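Local atomic coordinates of response regulator (Caulobacter vibrioides, PDB entry 3T0Y), a protein that probably works in two-component stress signalling, where its sigma-factor-like domain, the part examined here, mimics a sigma factor to bind an anti-sigma factor. Residues N63-P66 with R67-L70; A94-S97 with R98-F101; G108-P111 with T112-A115. One frame throughout, in Å; residues are numbered along the deposited sequence.

Contact 1: N63-P66 with R67-L70; sequences NLSP and RVAL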
# COMPACT_ATOMS: atom_id res chain seq x y z
N ASN C 63 -1.98 -3.15 30.17
CA ASN C 63 -2.93 -4.22 30.45
C ASN C 63 -3.01 -5.28 29.34
O ASN C 63 -3.69 -6.29 29.51
CB ASN C 63 -4.32 -3.64 30.69
CG ASN C 63 -4.35 -2.67 31.86
OD1 ASN C 63 -3.59 -2.82 32.83
ND2 ASN C 63 -5.23 -1.67 31.78
N LEU C 64 -2.33 -5.06 28.21
CA LEU C 64 -2.41 -5.98 27.09
C LEU C 64 -1.05 -6.67 26.84
O LEU C 64 -0.01 -6.08 27.11
CB LEU C 64 -2.85 -5.22 25.82
CG LEU C 64 -4.11 -4.38 25.95
CD1 LEU C 64 -4.42 -3.64 24.65
CD2 LEU C 64 -5.30 -5.25 26.37
N SER C 65 -1.07 -7.90 26.33
CA SER C 65 0.17 -8.54 25.88
C SER C 65 0.83 -7.65 24.84
O SER C 65 0.16 -6.78 24.25
CB SER C 65 -0.13 -9.87 25.22
OG SER C 65 -0.59 -9.62 23.89
N PRO C 66 2.14 -7.86 24.61
CA PRO C 66 2.86 -7.09 23.60
C PRO C 66 2.18 -7.16 22.25
O PRO C 66 1.95 -6.12 21.64
CB PRO C 66 4.24 -7.76 23.57
CG PRO C 66 4.43 -8.18 25.03
CD PRO C 66 3.06 -8.64 25.47
N ARG C 67 1.84 -8.37 21.80
CA ARG C 67 1.18 -8.52 20.51
C ARG C 67 -0.16 -7.76 20.43
O ARG C 67 -0.43 -7.05 19.46
CB ARG C 67 0.99 -10.01 20.16
CG ARG C 67 0.59 -10.26 18.73
CD ARG C 67 0.26 -11.73 18.52
NE ARG C 67 -0.77 -11.90 17.49
CZ ARG C 67 -0.70 -12.77 16.48
NH1 ARG C 67 0.38 -13.56 16.38
NH2 ARG C 67 -1.70 -12.86 15.59
N VAL C 68 -1.00 -7.90 21.45
CA VAL C 68 -2.32 -7.27 21.41
C VAL C 68 -2.18 -5.75 21.40
O VAL C 68 -2.84 -5.05 20.63
CB VAL C 68 -3.23 -7.78 22.55
CG1 VAL C 68 -4.48 -6.93 22.70
CG2 VAL C 68 -3.60 -9.25 22.33
N ALA C 69 -1.28 -5.24 22.24
CA ALA C 69 -1.06 -3.80 22.35
C ALA C 69 -0.48 -3.23 21.06
O ALA C 69 -0.78 -2.11 20.68
CB ALA C 69 -0.13 -3.49 23.55
N LEU C 70 0.33 -4.02 20.37
CA LEU C 70 0.89 -3.61 19.08
C LEU C 70 -0.21 -3.45 18.02
O LEU C 70 -0.28 -2.43 17.33
CB LEU C 70 1.90 -4.65 18.60
CG LEU C 70 2.46 -4.42 17.20
CD1 LEU C 70 3.21 -3.08 17.11
CD2 LEU C 70 3.34 -5.58 16.73

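Contact 2: A94-S97 with R98-F101; sequences APRS and RQAF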
# COMPACT_ATOMS: atom_id res chain seq x y z
N ALA C 94 -7.35 0.88 -2.07
CA ALA C 94 -6.82 -0.39 -2.57
C ALA C 94 -5.76 -0.08 -3.60
O ALA C 94 -5.98 0.76 -4.47
CB ALA C 94 -7.92 -1.23 -3.21
N PRO C 95 -4.61 -0.74 -3.49
CA PRO C 95 -3.44 -0.49 -4.34
C PRO C 95 -3.75 -0.40 -5.85
O PRO C 95 -3.28 0.54 -6.50
CB PRO C 95 -2.52 -1.67 -4.04
CG PRO C 95 -2.84 -2.00 -2.58
CD PRO C 95 -4.33 -1.75 -2.45
N ARG C 96 -4.50 -1.34 -6.41
CA ARG C 96 -4.75 -1.30 -7.84
C ARG C 96 -5.64 -0.11 -8.21
O ARG C 96 -5.54 0.44 -9.31
CB ARG C 96 -5.34 -2.62 -8.35
CG ARG C 96 -4.70 -3.11 -9.66
CD ARG C 96 -3.23 -3.50 -9.46
NE ARG C 96 -2.46 -3.50 -10.71
CZ ARG C 96 -1.17 -3.81 -10.79
NH1 ARG C 96 -0.51 -4.17 -9.70
NH2 ARG C 96 -0.55 -3.78 -11.96
N SER C 97 -6.50 0.30 -7.28
CA SER C 97 -7.37 1.43 -7.54
C SER C 97 -6.57 2.70 -7.37
O SER C 97 -6.79 3.68 -8.08
CB SER C 97 -8.57 1.45 -6.59
OG SER C 97 -9.33 0.26 -6.71
N ARG C 98 -5.62 2.67 -6.44
CA ARG C 98 -4.74 3.81 -6.23
C ARG C 98 -3.85 4.10 -7.43
O ARG C 98 -3.58 5.25 -7.77
CB ARG C 98 -3.85 3.56 -5.03
CG ARG C 98 -3.25 4.84 -4.49
CD ARG C 98 -2.83 4.65 -3.05
NE ARG C 98 -1.75 3.70 -2.96
CZ ARG C 98 -1.75 2.58 -2.25
NH1 ARG C 98 -2.80 2.22 -1.52
NH2 ARG C 98 -0.67 1.81 -2.28
N GLN C 99 -3.34 3.03 -8.05
CA GLN C 99 -2.55 3.17 -9.26
C GLN C 99 -3.34 3.87 -10.37
O GLN C 99 -2.90 4.87 -10.92
CB GLN C 99 -2.09 1.79 -9.71
CG GLN C 99 -1.25 1.10 -8.66
CD GLN C 99 -0.99 -0.35 -8.99
OE1 GLN C 99 -1.41 -0.86 -10.03
NE2 GLN C 99 -0.30 -1.03 -8.10
N ALA C 100 -4.52 3.32 -10.67
CA ALA C 100 -5.36 3.80 -11.75
C ALA C 100 -5.75 5.24 -11.50
O ALA C 100 -5.77 6.06 -12.41
CB ALA C 100 -6.59 2.95 -11.83
N PHE C 101 -6.05 5.53 -10.25
CA PHE C 101 -6.43 6.87 -9.86
C PHE C 101 -5.25 7.85 -10.01
O PHE C 101 -5.41 8.93 -10.57
CB PHE C 101 -6.95 6.88 -8.42
CG PHE C 101 -7.32 8.25 -7.92
CD1 PHE C 101 -8.50 8.86 -8.34
CD2 PHE C 101 -6.50 8.92 -7.03
CE1 PHE C 101 -8.86 10.12 -7.87
CE2 PHE C 101 -6.85 10.19 -6.56
CZ PHE C 101 -8.03 10.79 -6.99

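Contact 3: G108-P111 with T112-A115; sequences GFTP and TEAA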
# COMPACT_ATOMS: atom_id res chain seq x y z
N GLY C 108 -1.65 12.66 -15.01
CA GLY C 108 -2.28 13.21 -16.20
C GLY C 108 -2.32 12.32 -17.43
O GLY C 108 -2.51 12.82 -18.54
N PHE C 109 -2.15 11.02 -17.26
CA PHE C 109 -2.38 10.09 -18.37
C PHE C 109 -3.87 9.97 -18.63
O PHE C 109 -4.68 10.12 -17.72
CB PHE C 109 -1.81 8.72 -18.05
CG PHE C 109 -0.32 8.72 -17.92
CD1 PHE C 109 0.48 8.80 -19.05
CD2 PHE C 109 0.27 8.69 -16.67
CE1 PHE C 109 1.86 8.82 -18.94
CE2 PHE C 109 1.65 8.70 -16.55
CZ PHE C 109 2.44 8.76 -17.69
N THR C 110 -4.23 9.69 -19.88
CA THR C 110 -5.63 9.47 -20.19
C THR C 110 -5.96 8.08 -19.71
O THR C 110 -5.05 7.26 -19.54
CB THR C 110 -5.91 9.59 -21.69
OG1 THR C 110 -5.18 8.58 -22.40
CG2 THR C 110 -5.48 10.96 -22.19
N PRO C 111 -7.25 7.80 -19.47
CA PRO C 111 -7.64 6.44 -19.11
C PRO C 111 -7.11 5.39 -20.09
O PRO C 111 -6.78 4.29 -19.66
CB PRO C 111 -9.17 6.51 -19.12
CG PRO C 111 -9.46 7.91 -18.74
CD PRO C 111 -8.37 8.74 -19.38
N THR C 112 -7.05 5.71 -21.38
CA THR C 112 -6.55 4.75 -22.38
C THR C 112 -5.07 4.48 -22.11
O THR C 112 -4.61 3.35 -22.16
CB THR C 112 -6.66 5.30 -23.82
OG1 THR C 112 -8.04 5.42 -24.19
CG2 THR C 112 -5.94 4.38 -24.81
N GLU C 113 -4.33 5.55 -21.85
CA GLU C 113 -2.91 5.38 -21.60
C GLU C 113 -2.74 4.60 -20.30
O GLU C 113 -1.88 3.73 -20.20
CB GLU C 113 -2.22 6.75 -21.52
CG GLU C 113 -2.10 7.44 -22.86
CD GLU C 113 -1.64 8.89 -22.74
OE1 GLU C 113 -1.88 9.51 -21.69
OE2 GLU C 113 -1.04 9.41 -23.70
N ALA C 114 -3.57 4.88 -19.30
CA ALA C 114 -3.47 4.17 -18.02
C ALA C 114 -3.70 2.66 -18.23
O ALA C 114 -3.09 1.83 -17.57
CB ALA C 114 -4.44 4.74 -16.99
N ALA C 115 -4.58 2.33 -19.16
CA ALA C 115 -4.85 0.95 -19.53
C ALA C 115 -3.59 0.29 -20.09
O ALA C 115 -3.27 -0.84 -19.73
CB ALA C 115 -5.99 0.88 -20.57
O HOH W 1 -1.49 12.26 -21.21

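Contact 1: N63-P66 with R67-L70
The flat groups that tie Ser-65 and Pro-66 to the first turn of their helix are backbone peptide groups, joined by two hydrogen bonds: Ala-69 N donates to Ser-65 O and Leu-70 N to Pro-66 O, each across 2.9 Å. The guanidinium of Arg-67, the flat group among the side chains, turns away from segment 63-66: with CG anti to the backbone N (chi1 -168°) its chain leads off to a salt bridge between NH2 and Glu-107 of the second subunit.

Ser-65 is the N-cap. A chi1 of 79° sets OG between its own backbone N and carbonyl carbon, bringing it back over the start of the helix, where it accepts a nearly straight hydrogen bond of 3.0 Å from Val-68 N. The same OG lies 3.4 Å from Val-68 CG2. The two methyls of Val-68 thus divide the work, CG2 sitting beside the cap oxygen and CG1 turning to Leu-64, whose CD1 comes within 3.8 Å. These two side chains cross at about a right angle. Leu-64 CB also rests 3.9 Å from Ala-69 CB, an apolar pairing of the residue before the cap with the fourth of the helix, as in a hydrophobic staple. Pro-66, with no N-H to be satisfied, occupies the first helical position.

In the fold, this is where the loop after helix 39-54 enters helix 66-80. Leu-70 packs on Ile-28 of helix 25-36, and Ala-69 touches Leu-60 of the preceding loop. The second subunit packs on the outside of this turn, its Gln-116 against Leu-64 and its Phe-109 against Val-68, so this helix start also forms part of a subunit interface.

Contact 2: A94-S97 with R98-F101
Arg-98 N donates to Ala-94 O over 2.8 Å, the shortest of the backbone bonds that wind this turn. Gln-99 N to Pro-95 O and Phe-101 N to Ser-97 O follow in the same i to i+4 spacing, each at 2.9 Å. The bond from Ala-100 N to Arg-96 O is weak, stretched to 3.3 Å.

Among the side chains, Arg-96 and Gln-99 come close without a hydrogen bond. Gln-99 OE1 stands 2.9 Å from Arg-96 NE, but over one face of the guanidinium, where the N-H does not point at it; amide and guanidinium planes are 68° apart. Attraction between the amide oxygen and the positive group is plausible, though Arg-96 was modelled in two conformers and the detail is doubtful. Gln-99 puts CG 3.0 Å from Pro-95 O, so its chain runs close along the first turn.

Arg-98 folds over the helix start. Its chain bends at chi3 (66°), laying one guanidinium face over Pro-95 CA, 3.8 Å above the plane and displaced toward the rim. NH2 bonds to Thr-41 OG1 and to Leu-35 O of the second subunit, which fixes the group in that pose. Ser-97 OG is held by Asp-131 of helix 122-140, while Phe-101 packs on Ala-132 and Ile-136 of that helix.

This is the first turn of an alpha-helix with proline at N1. The N-cap, Ala-94, has no side-chain acceptor, and its contribution is the carbonyl that takes Arg-98 N. The turn opens helix 95-106, within the helix-turn-helix-related sigma-like region of PhyR.

Contact 3: G108-P111 with T112-A115
Thr-110 and Glu-113 face each other obliquely and exchange bonds in both directions, side chain to backbone, which makes them a capping box. Thr-110 OG1 accepts from Glu-113 N at 3.2 Å, and Glu-113 OE1 accepts a nearly straight bond from Thr-110 N at 3.0 Å. The carboxylate oxygen is approached on its anti side, 29° out of the carboxylate plane. A chi1 of 62° places OG1 between the backbone N and the carbonyl carbon of Thr-110, aimed at the helix start. Glu-113 runs back toward the loop as an extended chain beyond CG, passing OG1 with its CG at 3.3 Å.

Phe-109 stands across the Glu-113 chain at about a right angle, ring and carboxylate planes 72° apart. OE1 lies at the edge of the ring and in its plane, 3.6 Å from CD1, so the oxygen meets the C-H of CD1 at the ring edge and not the pi face. Backbone bonds start the helix: Ala-114 N to Thr-110 O at 2.8 Å and Ala-115 N to Pro-111 O at 3.0 Å.

Gly-108, with positive phi, ends the preceding helical run. The loop joins helix 95-106 to helix 111-118. Phe-109 packs on Leu-103 of the former and sets its ring edge-to-face with Tyr-71 of the second subunit, while Pro-111 rests on Phe-122 of helix 122-140.

A water donates both to Gly-108 O and, at 2.8 Å, to Glu-113 OE1. That single oxygen thus receives an amide hydrogen and a water hydrogen, with a ring edge alongside. Two donors at the positive end of a helix dipole would probably favour the ionised carboxylate, and the water links the box to the carbonyl of Gly-108, just beyond helix 95-106.

Overall arrangement
Contact 2 is the core member, almost wholly buried, whereas contacts 1 and 3 are partly exposed and lie on opposite sides of the chain's centre, their centres 45 Å apart. All three begin a helix with proline in first position, yet the caps differ: serine with an apolar staple in contact 1, alanine without a side-chain acceptor in contact 2, and a threonine-glutamate capping box in contact 3. Contacts 2 and 3 belong to consecutive helices of the sigma-like region; contact 1 is in the sigma2-like region. Each touches the second subunit: contacts 1 and 3 through the meeting of residues 64-68 of one copy with 107-116 of the other, contact 2 through a different surface.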